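Vacuolar protein sorting 29 (Cryptosporidium parvum, PDB 2A22) probably acts in vacuolar protein sorting and transport as a VPS29-family protein built on a calcineurin-like phosphoesterase fold. Local coordinates at residues A[81-85]-A[103-109]. Sequence-based numbering, arbitrary orientation.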
ATOM      1  N   VAL A  81       2.230   5.811 -10.262  1.00 20.36           N
ATOM      2  CA  VAL A  81       2.442   5.861  -8.818  1.00 21.28           C
ATOM      3  C   VAL A  81       1.340   6.699  -8.153  1.00 22.00           C
ATOM      4  O   VAL A  81       1.250   7.909  -8.378  1.00 22.03           O
ATOM      5  CB  VAL A  81       3.830   6.420  -8.467  1.00 21.71           C
ATOM      6  CG1 VAL A  81       3.978   6.565  -6.959  1.00 23.40           C
ATOM      7  CG2 VAL A  81       4.937   5.489  -9.028  1.00 22.79           C
ATOM      8  N   TYR A  82       0.501   6.033  -7.359  1.00 17.36           N
ATOM      9  CA  TYR A  82      -0.598   6.672  -6.653  1.00 17.70           C
ATOM     10  C   TYR A  82      -0.292   6.730  -5.169  1.00 16.87           C
ATOM     11  O   TYR A  82       0.004   5.694  -4.538  1.00 17.75           O
ATOM     12  CB  TYR A  82      -1.906   5.881  -6.890  1.00 18.74           C
ATOM     13  CG  TYR A  82      -2.267   5.834  -8.366  1.00 19.83           C
ATOM     14  CD1 TYR A  82      -3.101   6.793  -8.902  1.00 21.36           C
ATOM     15  CD2 TYR A  82      -1.726   4.860  -9.234  1.00 21.25           C
ATOM     16  CE1 TYR A  82      -3.422   6.810 -10.246  1.00 24.11           C
ATOM     17  CE2 TYR A  82      -2.045   4.857 -10.611  1.00 21.25           C
ATOM     18  CZ  TYR A  82      -2.904   5.850 -11.095  1.00 27.37           C
ATOM     19  OH  TYR A  82      -3.275   5.934 -12.426  1.00 29.73           O
ATOM     20  N   ILE A  83      -0.389   7.931  -4.604  1.00 14.85           N
ATOM     21  CA  ILE A  83      -0.147   8.167  -3.188  1.00 15.76           C
ATOM     22  C   ILE A  83      -1.320   8.906  -2.621  1.00 17.45           C
ATOM     23  O   ILE A  83      -1.763   9.943  -3.164  1.00 20.59           O
ATOM     24  CB  ILE A  83       1.138   8.995  -2.965  1.00 16.10           C
ATOM     25  CG1 ILE A  83       2.363   8.234  -3.526  1.00 18.86           C
ATOM     26  CG2 ILE A  83       1.310   9.359  -1.478  1.00 15.66           C
ATOM     27  CD1 ILE A  83       3.678   9.082  -3.677  1.00 18.72           C
ATOM     28  N   VAL A  84      -1.866   8.372  -1.537  1.00 17.89           N
ATOM     29  CA  VAL A  84      -2.944   9.068  -0.861  1.00 16.10           C
ATOM     30  C   VAL A  84      -2.417   9.727   0.422  1.00 17.77           C
ATOM     31  O   VAL A  84      -1.386   9.331   0.966  1.00 14.70           O
ATOM     32  CB  VAL A  84      -4.162   8.157  -0.592  1.00 15.39           C
ATOM     33  CG1 VAL A  84      -4.778   7.737  -1.927  1.00 15.05           C
ATOM     34  CG2 VAL A  84      -3.772   6.936   0.294  1.00 11.68           C
ATOM     35  N   SER A  85      -3.128  10.744   0.872  1.00 18.55           N
ATOM     36  CA  SER A  85      -2.806  11.451   2.104  1.00 22.64           C
ATOM     37  C   SER A  85      -3.090  10.634   3.377  1.00 20.24           C
ATOM     38  O   SER A  85      -4.194  10.104   3.560  1.00 23.43           O
ATOM     39  CB  SER A  85      -3.630  12.746   2.151  1.00 22.56           C
ATOM     40  OG  SER A  85      -3.067  13.598   3.122  1.00 35.40           O
ATOM     41  N   PHE A 103      -2.348  15.698  -2.259  1.00 23.02           N
ATOM     42  CA  PHE A 103      -2.541  14.248  -2.444  1.00 23.21           C
ATOM     43  C   PHE A 103      -3.999  13.873  -2.193  1.00 23.59           C
ATOM     44  O   PHE A 103      -4.597  14.345  -1.240  1.00 22.70           O
ATOM     45  CB  PHE A 103      -1.636  13.433  -1.527  1.00 21.81           C
ATOM     46  CG  PHE A 103      -0.182  13.473  -1.920  1.00 21.44           C
ATOM     47  CD1 PHE A 103       0.292  12.686  -2.969  1.00 18.07           C
ATOM     48  CD2 PHE A 103       0.709  14.314  -1.249  1.00 18.45           C
ATOM     49  CE1 PHE A 103       1.672  12.726  -3.354  1.00 20.12           C
ATOM     50  CE2 PHE A 103       2.082  14.364  -1.604  1.00 17.94           C
ATOM     51  CZ  PHE A 103       2.564  13.554  -2.652  1.00 20.66           C
ATOM     52  N   PRO A 104      -4.574  12.998  -3.034  1.00 22.71           N
ATOM     53  CA  PRO A 104      -5.978  12.739  -2.826  1.00 22.52           C
ATOM     54  C   PRO A 104      -6.181  11.900  -1.596  1.00 24.91           C
ATOM     55  O   PRO A 104      -5.269  11.161  -1.181  1.00 21.21           O
ATOM     56  CB  PRO A 104      -6.386  11.959  -4.077  1.00 23.60           C
ATOM     57  CG  PRO A 104      -5.127  11.303  -4.541  1.00 23.24           C
ATOM     58  CD  PRO A 104      -4.010  12.227  -4.155  1.00 24.52           C
ATOM     59  N   GLU A 105      -7.375  12.022  -1.025  1.00 23.16           N
ATOM     60  CA  GLU A 105      -7.779  11.221   0.097  1.00 26.69           C
ATOM     61  C   GLU A 105      -8.059   9.761  -0.316  1.00 26.13           C
ATOM     62  O   GLU A 105      -7.884   8.829   0.470  1.00 24.06           O
ATOM     63  CB  GLU A 105      -9.012  11.849   0.751  1.00 26.70           C
ATOM     64  CG  GLU A 105      -9.443  11.140   2.017  1.00 34.95           C
ATOM     65  CD  GLU A 105     -10.318  12.004   2.928  1.00 46.40           C
ATOM     66  OE1 GLU A 105     -10.990  12.929   2.407  1.00 50.21           O
ATOM     67  OE2 GLU A 105     -10.336  11.740   4.160  1.00 46.70           O
ATOM     68  N   TYR A 106      -8.523   9.564  -1.540  1.00 26.45           N
ATOM     69  CA  TYR A 106      -8.700   8.222  -2.014  1.00 28.71           C
ATOM     70  C   TYR A 106      -8.560   8.195  -3.507  1.00 26.59           C
ATOM     71  O   TYR A 106      -8.629   9.241  -4.142  1.00 23.92           O
ATOM     72  CB  TYR A 106     -10.026   7.639  -1.541  1.00 35.81           C
ATOM     73  CG  TYR A 106     -11.244   8.327  -2.065  1.00 41.21           C
ATOM     74  CD1 TYR A 106     -11.758   8.003  -3.335  1.00 46.28           C
ATOM     75  CD2 TYR A 106     -11.912   9.278  -1.290  1.00 45.19           C
ATOM     76  CE1 TYR A 106     -12.909   8.629  -3.845  1.00 49.04           C
ATOM     77  CE2 TYR A 106     -13.079   9.916  -1.779  1.00 51.27           C
ATOM     78  CZ  TYR A 106     -13.572   9.581  -3.062  1.00 50.50           C
ATOM     79  OH  TYR A 106     -14.713  10.195  -3.562  1.00 50.29           O
ATOM     80  N   VAL A 107      -8.322   6.994  -4.039  1.00 25.51           N
ATOM     81  CA  VAL A 107      -8.020   6.747  -5.450  1.00 24.00           C
ATOM     82  C   VAL A 107      -8.724   5.432  -5.797  1.00 24.09           C
ATOM     83  O   VAL A 107      -8.808   4.518  -4.963  1.00 20.70           O
ATOM     84  CB  VAL A 107      -6.464   6.614  -5.634  1.00 24.82           C
ATOM     85  CG1 VAL A 107      -6.068   5.666  -6.746  1.00 25.62           C
ATOM     86  CG2 VAL A 107      -5.812   7.987  -5.813  1.00 25.99           C
ATOM     87  N   VAL A 108      -9.267   5.352  -7.012  1.00 24.02           N
ATOM     88  CA  VAL A 108      -9.755   4.081  -7.558  1.00 22.36           C
ATOM     89  C   VAL A 108      -9.116   3.958  -8.904  1.00 21.84           C
ATOM     90  O   VAL A 108      -9.174   4.885  -9.716  1.00 22.39           O
ATOM     91  CB  VAL A 108     -11.277   4.038  -7.683  1.00 23.65           C
ATOM     92  CG1 VAL A 108     -11.749   2.676  -8.252  1.00 21.54           C
ATOM     93  CG2 VAL A 108     -11.907   4.299  -6.340  1.00 19.55           C
ATOM     94  N   VAL A 109      -8.433   2.845  -9.122  1.00 22.25           N
ATOM     95  CA  VAL A 109      -7.648   2.702 -10.350  1.00 24.03           C
ATOM     96  C   VAL A 109      -7.915   1.350 -10.970  1.00 23.34           C
ATOM     97  O   VAL A 109      -8.001   0.339 -10.254  1.00 24.84           O
ATOM     98  CB  VAL A 109      -6.117   2.993 -10.127  1.00 25.57           C
ATOM     99  CG1 VAL A 109      -5.584   2.195  -9.005  1.00 25.10           C
ATOM    100  CG2 VAL A 109      -5.304   2.743 -11.380  1.00 27.92           C
TER
HETATM  101  O   HOH W   1      -6.411   8.615   2.593  1.00 22.63           O
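With CG anti to its carbonyl carbon (chi1 -61°), Y82 places its ring, carried by the strand 81-83, against V107 and V109 of the strand 106-111. V109 has CG2 anti to the backbone N, and this methyl comes within 3.9 Å of Y82 CZ while V109 CB stands over one face of the ring. V107 crosses the tyrosine side chain at about a right angle, its CG1 lying 3.8 Å from Y82 CD1 and its CG2 turned instead to V84 CG1. The two valines thus meet different parts of one ring: V107 the part near CB, V109 the hydroxyl end. The principle illustrated is the closing of a two-sheet sandwich. Strand 81-83 is the outermost strand of one sheet, hydrogen-bonded to strand 58-61, whereas 106-111 borders the other and pairs with 114-119; L60 and L118 extend the apolar layer around Y82.

Past the strand, backbone contacts join in. S85 N donates to P104 O at 3.0 Å in a fairly straight bond, the donor tilted out of the carbonyl plane. The same oxygen lies 3.1 Å from V84 CA in a CA-H...O contact, so two neighbouring residues converge on one acceptor. One water donates to both S85 O and E105 O, adding a second polar link. At the end of strand 81-83, F103 lies alongside I83, pointing the same way, with its CD1 3.8 Å from I83 CG2, and I92 and N94 also touch the phenylalanine.

The chemistry implies a division of labour: dispersion between Y82 and the two valines joins the sheet edges, F103 lays the returning loop against I83, and a direct hydrogen bond and a shared water tie together the two ends of the single loop that joins strand 81-83 to strand 106-111.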